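Local atomic coordinates of putative uncharacterized protein smu.1377c (Streptococcus mutans, PDB entry 3L7V), a protein that is of unknown function but has a YrdC-like fold, may bind double-stranded RNA and has been proposed to act in tRNA modification. Residues 108-113 with 249-254; 127-133 with 157-163; 234-240 with 265-271. All coordinates share one frame; numbering follows the deposited sequence.

Contact 1: 108-113 with 249-254; sequences QLTPEI and LIPQQG
Glu112 reaches the 249-254 loop by turning CG anti to its carbonyl carbon (chi1 -75°) and then running extended, which brings its carboxylate to two successive backbone amides, Gln253 N and Gly254 N. The glutamate sits in the first turn of helix 111-123, whose N-cap is Thr110. Gln253 N donates to Glu112 OE1 at 2.9 Å, on the syn side of the carboxylate, while Gly254 N meets Glu112 OE2 at 3.0 Å from above the carboxylate plane. An acid suits this place because each oxygen takes one N-H, and glycine suits position 254 because of its positive phi. Thr110 has OG1 between the backbone N and the carbonyl carbon, where it accepts a weak capping bond from Ile113 N. Thr110 OG1 also donates to a water that passes hydrogens to Glu112 OE1 and Pro251 O, tying cap, acid and loop together. Gln252, bent at chi2, curls back over the helix start, with NE2 3.4 Å from Pro111 CD. Toward strand 127-132 the contact turns apolar: Leu249 rests on Leu131 and Pro132 and slides past the side chains of Thr110 and Ile113. Thr110 CG2 lies 3.8 Å from Leu249 CD2, and Ile113 CD1 is equally far from Leu249 CD1.

Contact 2: 127-133 with 157-163; sequences LGCILPW and GTSCFVI
Trp133 NE1 donates to Ser159 OG at 3.0 Å in a nearly straight bond (171°), and the oxygen lies in the indole plane, at the ring edge. Ser159 OG is hydrogen-bonded in turn to Met152 O, so the small hydroxyl relays the buried indole N-H to a backbone carbonyl. This bond closes one end of an antiparallel pair in the mixed sheet of the YrdC-like fold, strand 127-132 beside 158-163. Three hydrogen-bonded pairs set the register: Leu127 with Ile163, Cys129 with Phe161, and Leu131 with Ser159. Phe161 N gives to Cys129 O at 3.0 Å and Leu131 N to Ser159 O at 3.0 Å, whereas Leu127 N to Ile163 O is weak. Just past the strand, a water accepts from Trp133 N and donates to Gly157 O.

Leu127, Leu131, Phe161 and Ile163 suit the face bearing them and Cys129, because Tyr117 of helix 111-123 and Leu103 and Leu106 of helix 100-106 pack there. In Phe161, CG anti to the carbonyl carbon (chi1 -69°) turns the ring to meet Leu131 CB and the indole. The two aromatic planes meet obliquely, at 57°. On the face of the partly exposed Ile130, Cys160 and Val162, Gly128 lets a neighbour come close: Cys160 SG lies 4.0 Å from Gly128 CA. Above the indole face, toward its rim, Phe161 CZ stands 3.9 Å from Trp133 CE2.

Contact 3: 234-240 with 265-271; sequences YEQGVMV and VVIRKGL. With SO4 (sulfate ion), chain G; SO4 (sulfate ion), chain B.
A beta bulge interrupts the antiparallel pairing of strands 239-241 and 265-268, with Ile267 and Arg268 both facing Met239, which is present as selenomethionine. Ile267 N donates to Met239 O at 3.1 Å, and Met239 N reaches Arg268 O. Ile267 CD1 presses tightly on the Met239 side chain, 3.3 Å from its CB. Beyond the bulge, Val240 and Val266 pair on the face covered by helix 273-283, where compact branched residues fit.

Arg268 starts with CG anti to its backbone N and bends at chi3 (76°), which swings the guanidinium back over the 234-240 segment. It grips Gly237 O side-on with two nitrogens: NE and NH2 each lie 3.1 Å from that oxygen and nearly in the guanidinium plane. The remaining NH1 donates to O2 of a sulfate ion. The flat group is sandwiched, with the Gln236 amide stacked nearly parallel (9°) over one face and Met239 SE over the other. Lys269 N donates to O1 of a second sulfate at 3.1 Å; both ions are probably from the crystallisation liquor.

Past the strand, Leu271 N donates to Gln236 O at 3.1 Å. Gly270, lacking a side chain, brings its CA within 3.5 Å of that same Gln236 O, and Tyr234 lays one ring face over the Gly270-Leu271 peptide. Two residues of one strand set against one of its partner mark a classic beta bulge.

In the fold
Contact 2 is the buried one, near the middle of the chain, whereas contacts 1 and 3 are partly buried and lie farther out. Contacts 2 and 3 belong to one sheet: Gly128 and Ile130 exchange backbone bonds with Val240, so strand 127-132 is shared between pairing with 158-163 and with 239-241. Contact 1 joins this framework from the end, where Gln108 bonds to Pro132 and Trp133 while Leu109 packs on Leu131; it does not touch contact 3. Chemistry follows place: regular strand pairing and aromatic packing inside, a carboxylate holding loop amides at a helix start, and an arginine with bound sulfates beside an irregular strand pair.

Contact 1: 108-113 with 249-254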
loop_
_atom_site.group_PDB
_atom_site.type_symbol
_atom_site.label_atom_id
_atom_site.label_comp_id
_atom_site.label_asym_id
_atom_site.label_seq_id
_atom_site.Cartn_x
_atom_site.Cartn_y
_atom_site.Cartn_z
ATOM N N GLN A 108 -15.444 -0.448 -1.868
ATOM C CA GLN A 108 -16.705 -0.466 -1.121
ATOM C C GLN A 108 -16.434 -0.122 0.343
ATOM O O GLN A 108 -15.455 -0.615 0.933
ATOM C CB GLN A 108 -17.357 -1.858 -1.164
ATOM C CG GLN A 108 -17.847 -2.320 -2.514
ATOM C CD GLN A 108 -18.445 -3.717 -2.473
ATOM O OE1 GLN A 108 -19.026 -4.135 -1.472
ATOM N NE2 GLN A 108 -18.289 -4.450 -3.560
ATOM N N LEU A 109 -17.316 0.684 0.934
ATOM C CA LEU A 109 -17.125 1.213 2.291
ATOM C C LEU A 109 -18.436 1.229 3.096
ATOM O O LEU A 109 -19.526 1.273 2.516
ATOM C CB LEU A 109 -16.585 2.648 2.208
ATOM C CG LEU A 109 -15.088 3.000 2.222
ATOM C CD1 LEU A 109 -14.209 1.812 1.983
ATOM C CD2 LEU A 109 -14.769 4.107 1.234
ATOM N N THR A 110 -18.325 1.178 4.423
ATOM C CA THR A 110 -19.429 1.562 5.324
ATOM C C THR A 110 -19.100 2.894 6.011
ATOM O O THR A 110 -17.960 3.366 5.935
ATOM C CB THR A 110 -19.689 0.515 6.421
ATOM O OG1 THR A 110 -18.526 0.379 7.241
ATOM C CG2 THR A 110 -20.049 -0.833 5.818
ATOM N N PRO A 111 -20.085 3.514 6.690
ATOM C CA PRO A 111 -19.735 4.789 7.332
ATOM C C PRO A 111 -18.686 4.651 8.445
ATOM O O PRO A 111 -17.860 5.549 8.582
ATOM C CB PRO A 111 -21.085 5.297 7.871
ATOM C CG PRO A 111 -22.115 4.645 6.979
ATOM C CD PRO A 111 -21.541 3.272 6.698
ATOM N N GLU A 112 -18.714 3.571 9.223
ATOM C CA GLU A 112 -17.651 3.303 10.205
ATOM C C GLU A 112 -16.253 3.158 9.551
ATOM O O GLU A 112 -15.275 3.741 10.015
ATOM C CB GLU A 112 -17.971 2.049 11.029
ATOM C CG GLU A 112 -19.057 2.233 12.087
ATOM C CD GLU A 112 -19.627 0.913 12.632
ATOM O OE1 GLU A 112 -19.725 -0.084 11.874
ATOM O OE2 GLU A 112 -19.991 0.884 13.827
ATOM N N ILE A 113 -16.159 2.374 8.480
ATOM C CA ILE A 113 -14.866 2.147 7.832
ATOM C C ILE A 113 -14.334 3.448 7.244
ATOM O O ILE A 113 -13.149 3.777 7.424
ATOM C CB ILE A 113 -14.930 1.043 6.745
ATOM C CG1 ILE A 113 -15.196 -0.320 7.393
ATOM C CG2 ILE A 113 -13.620 0.988 5.965
ATOM C CD1 ILE A 113 -15.737 -1.373 6.466
ATOM N N LEU A 249 -17.802 -7.586 2.256
ATOM C CA LEU A 249 -17.669 -6.542 3.288
ATOM C C LEU A 249 -18.286 -6.955 4.643
ATOM O O LEU A 249 -19.350 -7.564 4.670
ATOM C CB LEU A 249 -18.319 -5.236 2.792
ATOM C CG LEU A 249 -18.015 -3.885 3.460
ATOM C CD1 LEU A 249 -16.519 -3.608 3.491
ATOM C CD2 LEU A 249 -18.763 -2.735 2.751
ATOM N N ILE A 250 -17.602 -6.658 5.751
ATOM C CA ILE A 250 -18.179 -6.836 7.098
ATOM C C ILE A 250 -19.379 -5.906 7.294
ATOM O O ILE A 250 -19.464 -4.856 6.644
ATOM C CB ILE A 250 -17.156 -6.518 8.218
ATOM C CG1 ILE A 250 -16.718 -5.052 8.125
ATOM C CG2 ILE A 250 -15.960 -7.497 8.174
ATOM C CD1 ILE A 250 -15.854 -4.564 9.270
ATOM N N PRO A 251 -20.314 -6.285 8.189
ATOM C CA PRO A 251 -21.512 -5.484 8.492
ATOM C C PRO A 251 -21.223 -4.216 9.287
ATOM O O PRO A 251 -20.194 -4.138 9.967
ATOM C CB PRO A 251 -22.357 -6.429 9.363
ATOM C CG PRO A 251 -21.815 -7.784 9.129
ATOM C CD PRO A 251 -20.360 -7.604 8.833
ATOM N N GLN A 252 -22.130 -3.244 9.191
ATOM C CA GLN A 252 -22.154 -2.084 10.082
ATOM C C GLN A 252 -22.532 -2.520 11.482
ATOM O O GLN A 252 -23.515 -3.230 11.659
ATOM C CB GLN A 252 -23.194 -1.056 9.623
ATOM C CG GLN A 252 -22.655 0.123 8.840
ATOM C CD GLN A 252 -22.056 1.215 9.719
ATOM O OE1 GLN A 252 -22.741 1.827 10.544
ATOM N NE2 GLN A 252 -20.776 1.480 9.522
ATOM N N GLN A 253 -21.773 -2.069 12.475
ATOM C CA GLN A 253 -22.076 -2.384 13.869
ATOM C C GLN A 253 -23.085 -1.414 14.512
ATOM O O GLN A 253 -24.208 -1.797 14.814
ATOM C CB GLN A 253 -20.783 -2.491 14.706
ATOM C CG GLN A 253 -19.940 -3.720 14.338
ATOM C CD GLN A 253 -18.651 -3.846 15.133
ATOM O OE1 GLN A 253 -18.597 -3.494 16.309
ATOM N NE2 GLN A 253 -17.604 -4.361 14.488
ATOM N N GLY A 254 -22.683 -0.166 14.728
ATOM C CA GLY A 254 -23.525 0.777 15.448
ATOM C C GLY A 254 -22.969 1.014 16.837
ATOM O O GLY A 254 -22.566 0.073 17.517
HETATM O O HOH W 1 -19.110 -6.974 -0.509
HETATM O O HOH W 2 -18.236 -1.667 9.779
#

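Contact 2: 127-133 with 157-163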
loop_
_atom_site.group_PDB
_atom_site.type_symbol
_atom_site.label_atom_id
_atom_site.label_comp_id
_atom_site.label_asym_id
_atom_site.label_seq_id
_atom_site.Cartn_x
_atom_site.Cartn_y
_atom_site.Cartn_z
ATOM N N LEU A 127 -1.494 3.159 7.068
ATOM C CA LEU A 127 -2.560 2.169 7.279
ATOM C C LEU A 127 -2.925 1.416 5.990
ATOM O O LEU A 127 -3.099 2.044 4.947
ATOM C CB LEU A 127 -3.816 2.876 7.855
ATOM C CG LEU A 127 -5.114 2.085 8.014
ATOM C CD1 LEU A 127 -5.062 1.190 9.268
ATOM C CD2 LEU A 127 -6.298 3.044 8.089
ATOM N N GLY A 128 -3.062 0.086 6.071
ATOM C CA GLY A 128 -3.578 -0.724 4.967
ATOM C C GLY A 128 -4.780 -1.623 5.320
ATOM O O GLY A 128 -4.777 -2.300 6.346
ATOM N N CYS A 129 -5.816 -1.634 4.479
ATOM C CA CYS A 129 -7.005 -2.451 4.744
ATOM C C CYS A 129 -7.422 -3.258 3.520
ATOM O O CYS A 129 -7.436 -2.741 2.396
ATOM C CB CYS A 129 -8.206 -1.598 5.212
ATOM S SG CYS A 129 -8.072 -0.691 6.806
ATOM N N ILE A 130 -7.794 -4.512 3.753
ATOM C CA ILE A 130 -8.267 -5.405 2.700
ATOM C C ILE A 130 -9.757 -5.182 2.460
ATOM O O ILE A 130 -10.582 -5.474 3.339
ATOM C CB ILE A 130 -8.014 -6.881 3.071
ATOM C CG1 ILE A 130 -6.530 -7.101 3.358
ATOM C CG2 ILE A 130 -8.497 -7.832 1.960
ATOM C CD1 ILE A 130 -6.182 -8.537 3.606
ATOM N N LEU A 131 -10.084 -4.664 1.269
ATOM C CA LEU A 131 -11.461 -4.323 0.868
ATOM C C LEU A 131 -11.893 -4.923 -0.503
ATOM O O LEU A 131 -11.051 -5.302 -1.308
ATOM C CB LEU A 131 -11.617 -2.791 0.843
ATOM C CG LEU A 131 -11.506 -2.064 2.194
ATOM C CD1 LEU A 131 -11.249 -0.561 2.022
ATOM C CD2 LEU A 131 -12.753 -2.326 3.069
ATOM N N PRO A 132 -13.212 -5.004 -0.765
ATOM C CA PRO A 132 -13.719 -5.374 -2.101
ATOM C C PRO A 132 -13.782 -4.163 -3.036
ATOM O O PRO A 132 -13.860 -3.037 -2.555
ATOM C CB PRO A 132 -15.156 -5.854 -1.826
ATOM C CG PRO A 132 -15.364 -5.737 -0.303
ATOM C CD PRO A 132 -14.313 -4.771 0.189
ATOM N N TRP A 133 -13.767 -4.384 -4.347
ATOM C CA TRP A 133 -13.946 -3.287 -5.322
ATOM C C TRP A 133 -15.418 -2.978 -5.572
ATOM O O TRP A 133 -16.263 -3.878 -5.562
ATOM C CB TRP A 133 -13.285 -3.620 -6.674
ATOM C CG TRP A 133 -11.782 -3.539 -6.680
ATOM C CD1 TRP A 133 -10.907 -4.401 -6.071
ATOM C CD2 TRP A 133 -10.975 -2.550 -7.341
ATOM N NE1 TRP A 133 -9.608 -4.002 -6.305
ATOM C CE2 TRP A 133 -9.623 -2.874 -7.086
ATOM C CE3 TRP A 133 -11.262 -1.423 -8.123
ATOM C CZ2 TRP A 133 -8.562 -2.108 -7.581
ATOM C CZ3 TRP A 133 -10.205 -0.664 -8.614
ATOM C CH2 TRP A 133 -8.872 -1.014 -8.341
ATOM N N GLY A 157 -11.471 -11.110 -5.431
ATOM C CA GLY A 157 -11.712 -9.776 -5.954
ATOM C C GLY A 157 -11.397 -8.648 -4.979
ATOM O O GLY A 157 -11.912 -7.547 -5.123
ATOM N N THR A 158 -10.552 -8.915 -3.989
ATOM C CA THR A 158 -10.199 -7.906 -2.994
ATOM C C THR A 158 -8.793 -7.368 -3.268
ATOM O O THR A 158 -8.007 -8.028 -3.959
ATOM C CB THR A 158 -10.270 -8.485 -1.549
ATOM O OG1 THR A 158 -9.400 -9.619 -1.428
ATOM C CG2 THR A 158 -11.697 -8.928 -1.198
ATOM N N SER A 159 -8.488 -6.175 -2.748
ATOM C CA SER A 159 -7.112 -5.644 -2.721
ATOM C C SER A 159 -6.801 -5.003 -1.369
ATOM O O SER A 159 -7.719 -4.760 -0.566
ATOM C CB SER A 159 -6.879 -4.594 -3.817
ATOM O OG SER A 159 -7.112 -5.095 -5.125
ATOM N N CYS A 160 -5.512 -4.738 -1.121
ATOM C CA CYS A 160 -5.083 -3.941 0.032
ATOM C C CYS A 160 -4.892 -2.473 -0.376
ATOM O O CYS A 160 -4.006 -2.169 -1.177
ATOM C CB CYS A 160 -3.773 -4.484 0.633
ATOM S SG CYS A 160 -3.186 -3.564 2.121
ATOM N N PHE A 161 -5.712 -1.577 0.180
ATOM C CA PHE A 161 -5.634 -0.136 -0.117
ATOM C C PHE A 161 -4.875 0.615 0.999
ATOM O O PHE A 161 -5.263 0.547 2.164
ATOM C CB PHE A 161 -7.051 0.465 -0.280
ATOM C CG PHE A 161 -7.793 -0.005 -1.516
ATOM C CD1 PHE A 161 -7.760 0.736 -2.692
ATOM C CD2 PHE A 161 -8.531 -1.178 -1.493
ATOM C CE1 PHE A 161 -8.438 0.310 -3.816
ATOM C CE2 PHE A 161 -9.208 -1.615 -2.620
ATOM C CZ PHE A 161 -9.162 -0.868 -3.784
ATOM N N VAL A 162 -3.820 1.346 0.645
ATOM C CA VAL A 162 -2.912 1.950 1.636
ATOM C C VAL A 162 -2.866 3.469 1.529
ATOM O O VAL A 162 -2.832 3.988 0.421
ATOM C CB VAL A 162 -1.460 1.452 1.417
ATOM C CG1 VAL A 162 -0.564 1.925 2.531
ATOM C CG2 VAL A 162 -1.422 -0.054 1.315
ATOM N N ILE A 163 -2.834 4.166 2.671
ATOM C CA ILE A 163 -2.659 5.631 2.732
ATOM C C ILE A 163 -1.473 6.032 3.619
ATOM O O ILE A 163 -1.033 5.248 4.447
ATOM C CB ILE A 163 -3.904 6.364 3.351
ATOM C CG1 ILE A 163 -4.277 5.741 4.709
ATOM C CG2 ILE A 163 -5.080 6.395 2.386
ATOM C CD1 ILE A 163 -5.284 6.534 5.530
HETATM O O HOH W 3 -14.690 -6.674 -5.996
#

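Contact 3: 234-240 with 265-271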
loop_
_atom_site.group_PDB
_atom_site.type_symbol
_atom_site.label_atom_id
_atom_site.label_comp_id
_atom_site.label_asym_id
_atom_site.label_seq_id
_atom_site.Cartn_x
_atom_site.Cartn_y
_atom_site.Cartn_z
ATOM N N TYR A 234 10.391 -1.280 13.588
ATOM C CA TYR A 234 9.450 -1.946 12.682
ATOM C C TYR A 234 9.923 -1.928 11.213
ATOM O O TYR A 234 10.484 -0.938 10.740
ATOM C CB TYR A 234 8.066 -1.292 12.786
ATOM C CG TYR A 234 7.381 -1.528 14.108
ATOM C CD1 TYR A 234 7.326 -0.533 15.076
ATOM C CD2 TYR A 234 6.795 -2.752 14.397
ATOM C CE1 TYR A 234 6.694 -0.750 16.297
ATOM C CE2 TYR A 234 6.170 -2.983 15.620
ATOM C CZ TYR A 234 6.122 -1.981 16.556
ATOM O OH TYR A 234 5.500 -2.215 17.750
ATOM N N GLU A 235 9.668 -3.009 10.485
ATOM C CA GLU A 235 10.100 -3.104 9.091
ATOM C C GLU A 235 8.922 -3.159 8.096
ATOM O O GLU A 235 9.116 -3.302 6.876
ATOM C CB GLU A 235 11.013 -4.322 8.901
ATOM C CG GLU A 235 12.162 -4.427 9.901
ATOM C CD GLU A 235 13.243 -5.423 9.462
ATOM O OE1 GLU A 235 13.464 -6.425 10.176
ATOM O OE2 GLU A 235 13.872 -5.203 8.400
ATOM N N GLN A 236 7.704 -3.036 8.611
ATOM C CA GLN A 236 6.516 -3.112 7.772
ATOM C C GLN A 236 5.361 -2.343 8.417
ATOM O O GLN A 236 5.430 -1.983 9.594
ATOM C CB GLN A 236 6.115 -4.576 7.607
ATOM C CG GLN A 236 5.915 -5.273 8.942
ATOM C CD GLN A 236 5.902 -6.782 8.836
ATOM O OE1 GLN A 236 5.521 -7.470 9.782
ATOM N NE2 GLN A 236 6.315 -7.306 7.683
ATOM N N GLY A 237 4.304 -2.096 7.650
ATOM C CA GLY A 237 3.113 -1.464 8.190
ATOM C C GLY A 237 2.036 -2.451 8.626
ATOM O O GLY A 237 2.084 -3.637 8.267
ATOM N N VAL A 238 1.072 -1.949 9.404
ATOM C CA VAL A 238 -0.051 -2.738 9.905
ATOM C C VAL A 238 -1.034 -3.074 8.783
ATOM O O VAL A 238 -1.277 -2.243 7.913
ATOM C CB VAL A 238 -0.839 -1.947 10.986
ATOM C CG1 VAL A 238 -2.178 -2.608 11.271
ATOM C CG2 VAL A 238 -0.020 -1.797 12.258
HETATM N N MSE A 239 -1.587 -4.285 8.800
HETATM C CA MSE A 239 -2.688 -4.653 7.887
HETATM C C MSE A 239 -3.957 -5.063 8.642
HETATM O O MSE A 239 -3.883 -5.853 9.585
HETATM C CB MSE A 239 -2.270 -5.779 6.926
HETATM C CG MSE A 239 -1.595 -5.283 5.635
HETATM SE SE MSE A 239 -1.223 -6.665 4.263
HETATM C CE MSE A 239 -2.919 -7.585 4.256
ATOM N N VAL A 240 -5.112 -4.535 8.226
ATOM C CA VAL A 240 -6.406 -4.887 8.856
ATOM C C VAL A 240 -7.396 -5.451 7.834
ATOM O O VAL A 240 -7.697 -4.794 6.839
ATOM C CB VAL A 240 -7.073 -3.663 9.551
ATOM C CG1 VAL A 240 -8.425 -4.044 10.156
ATOM C CG2 VAL A 240 -6.180 -3.100 10.630
ATOM N N VAL A 265 -10.339 -7.492 11.544
ATOM C CA VAL A 265 -9.281 -8.351 12.110
ATOM C C VAL A 265 -7.850 -7.854 11.821
ATOM O O VAL A 265 -7.458 -7.725 10.666
ATOM C CB VAL A 265 -9.381 -9.794 11.573
ATOM C CG1 VAL A 265 -8.236 -10.659 12.140
ATOM C CG2 VAL A 265 -10.760 -10.418 11.870
ATOM N N VAL A 266 -7.057 -7.599 12.859
ATOM C CA VAL A 266 -5.665 -7.222 12.635
ATOM C C VAL A 266 -4.857 -8.472 12.249
ATOM O O VAL A 266 -4.731 -9.391 13.053
ATOM C CB VAL A 266 -5.044 -6.527 13.879
ATOM C CG1 VAL A 266 -3.528 -6.261 13.682
ATOM C CG2 VAL A 266 -5.799 -5.237 14.220
ATOM N N ILE A 267 -4.321 -8.508 11.021
ATOM C CA ILE A 267 -3.582 -9.689 10.542
ATOM C C ILE A 267 -2.043 -9.538 10.453
ATOM O O ILE A 267 -1.318 -10.532 10.320
ATOM C CB ILE A 267 -4.191 -10.299 9.219
ATOM C CG1 ILE A 267 -4.351 -9.251 8.114
ATOM C CG2 ILE A 267 -5.554 -10.945 9.488
ATOM C CD1 ILE A 267 -3.093 -8.933 7.409
ATOM N N ARG A 268 -1.540 -8.311 10.557
ATOM C CA ARG A 268 -0.089 -8.103 10.583
ATOM C C ARG A 268 0.273 -6.941 11.495
ATOM O O ARG A 268 -0.293 -5.859 11.385
ATOM C CB ARG A 268 0.464 -7.869 9.165
ATOM C CG ARG A 268 1.978 -8.009 9.013
ATOM C CD ARG A 268 2.435 -7.884 7.532
ATOM N NE ARG A 268 2.434 -6.503 7.040
ATOM C CZ ARG A 268 2.810 -6.131 5.814
ATOM N NH1 ARG A 268 3.230 -7.030 4.934
ATOM N NH2 ARG A 268 2.766 -4.852 5.461
ATOM N N LYS A 269 1.227 -7.187 12.387
ATOM C CA LYS A 269 1.751 -6.196 13.334
ATOM C C LYS A 269 2.724 -5.236 12.620
ATOM O O LYS A 269 3.365 -5.619 11.647
ATOM C CB LYS A 269 2.450 -6.961 14.479
ATOM C CG LYS A 269 2.791 -6.179 15.722
ATOM C CD LYS A 269 3.361 -7.110 16.795
ATOM C CE LYS A 269 3.806 -6.331 18.035
ATOM N NZ LYS A 269 4.184 -7.216 19.180
ATOM N N GLY A 270 2.838 -3.993 13.081
ATOM C CA GLY A 270 3.727 -3.049 12.417
ATOM C C GLY A 270 3.791 -1.637 12.987
ATOM O O GLY A 270 3.335 -1.385 14.110
ATOM N N LEU A 271 4.374 -0.717 12.211
ATOM C CA LEU A 271 4.549 0.676 12.634
ATOM C C LEU A 271 3.263 1.269 13.270
ATOM O O LEU A 271 2.178 1.185 12.690
ATOM C CB LEU A 271 4.991 1.544 11.442
ATOM C CG LEU A 271 5.443 2.976 11.769
ATOM C CD1 LEU A 271 6.752 2.990 12.558
ATOM C CD2 LEU A 271 5.572 3.851 10.524
HETATM S S SO4 G . 3.569 -10.645 11.773
HETATM O O1 SO4 G . 2.266 -10.017 11.582
HETATM O O2 SO4 G . 3.429 -11.748 12.717
HETATM O O3 SO4 G . 4.062 -11.158 10.498
HETATM O O4 SO4 G . 4.509 -9.660 12.301
HETATM S S SO4 B . 4.348 -6.284 0.911
HETATM O O1 SO4 B . 3.074 -6.682 0.305
HETATM O O2 SO4 B . 4.525 -6.964 2.189
HETATM O O3 SO4 B . 5.448 -6.663 0.021
HETATM O O4 SO4 B . 4.346 -4.843 1.166
HETATM O O HOH W 4 1.371 0.816 9.959
#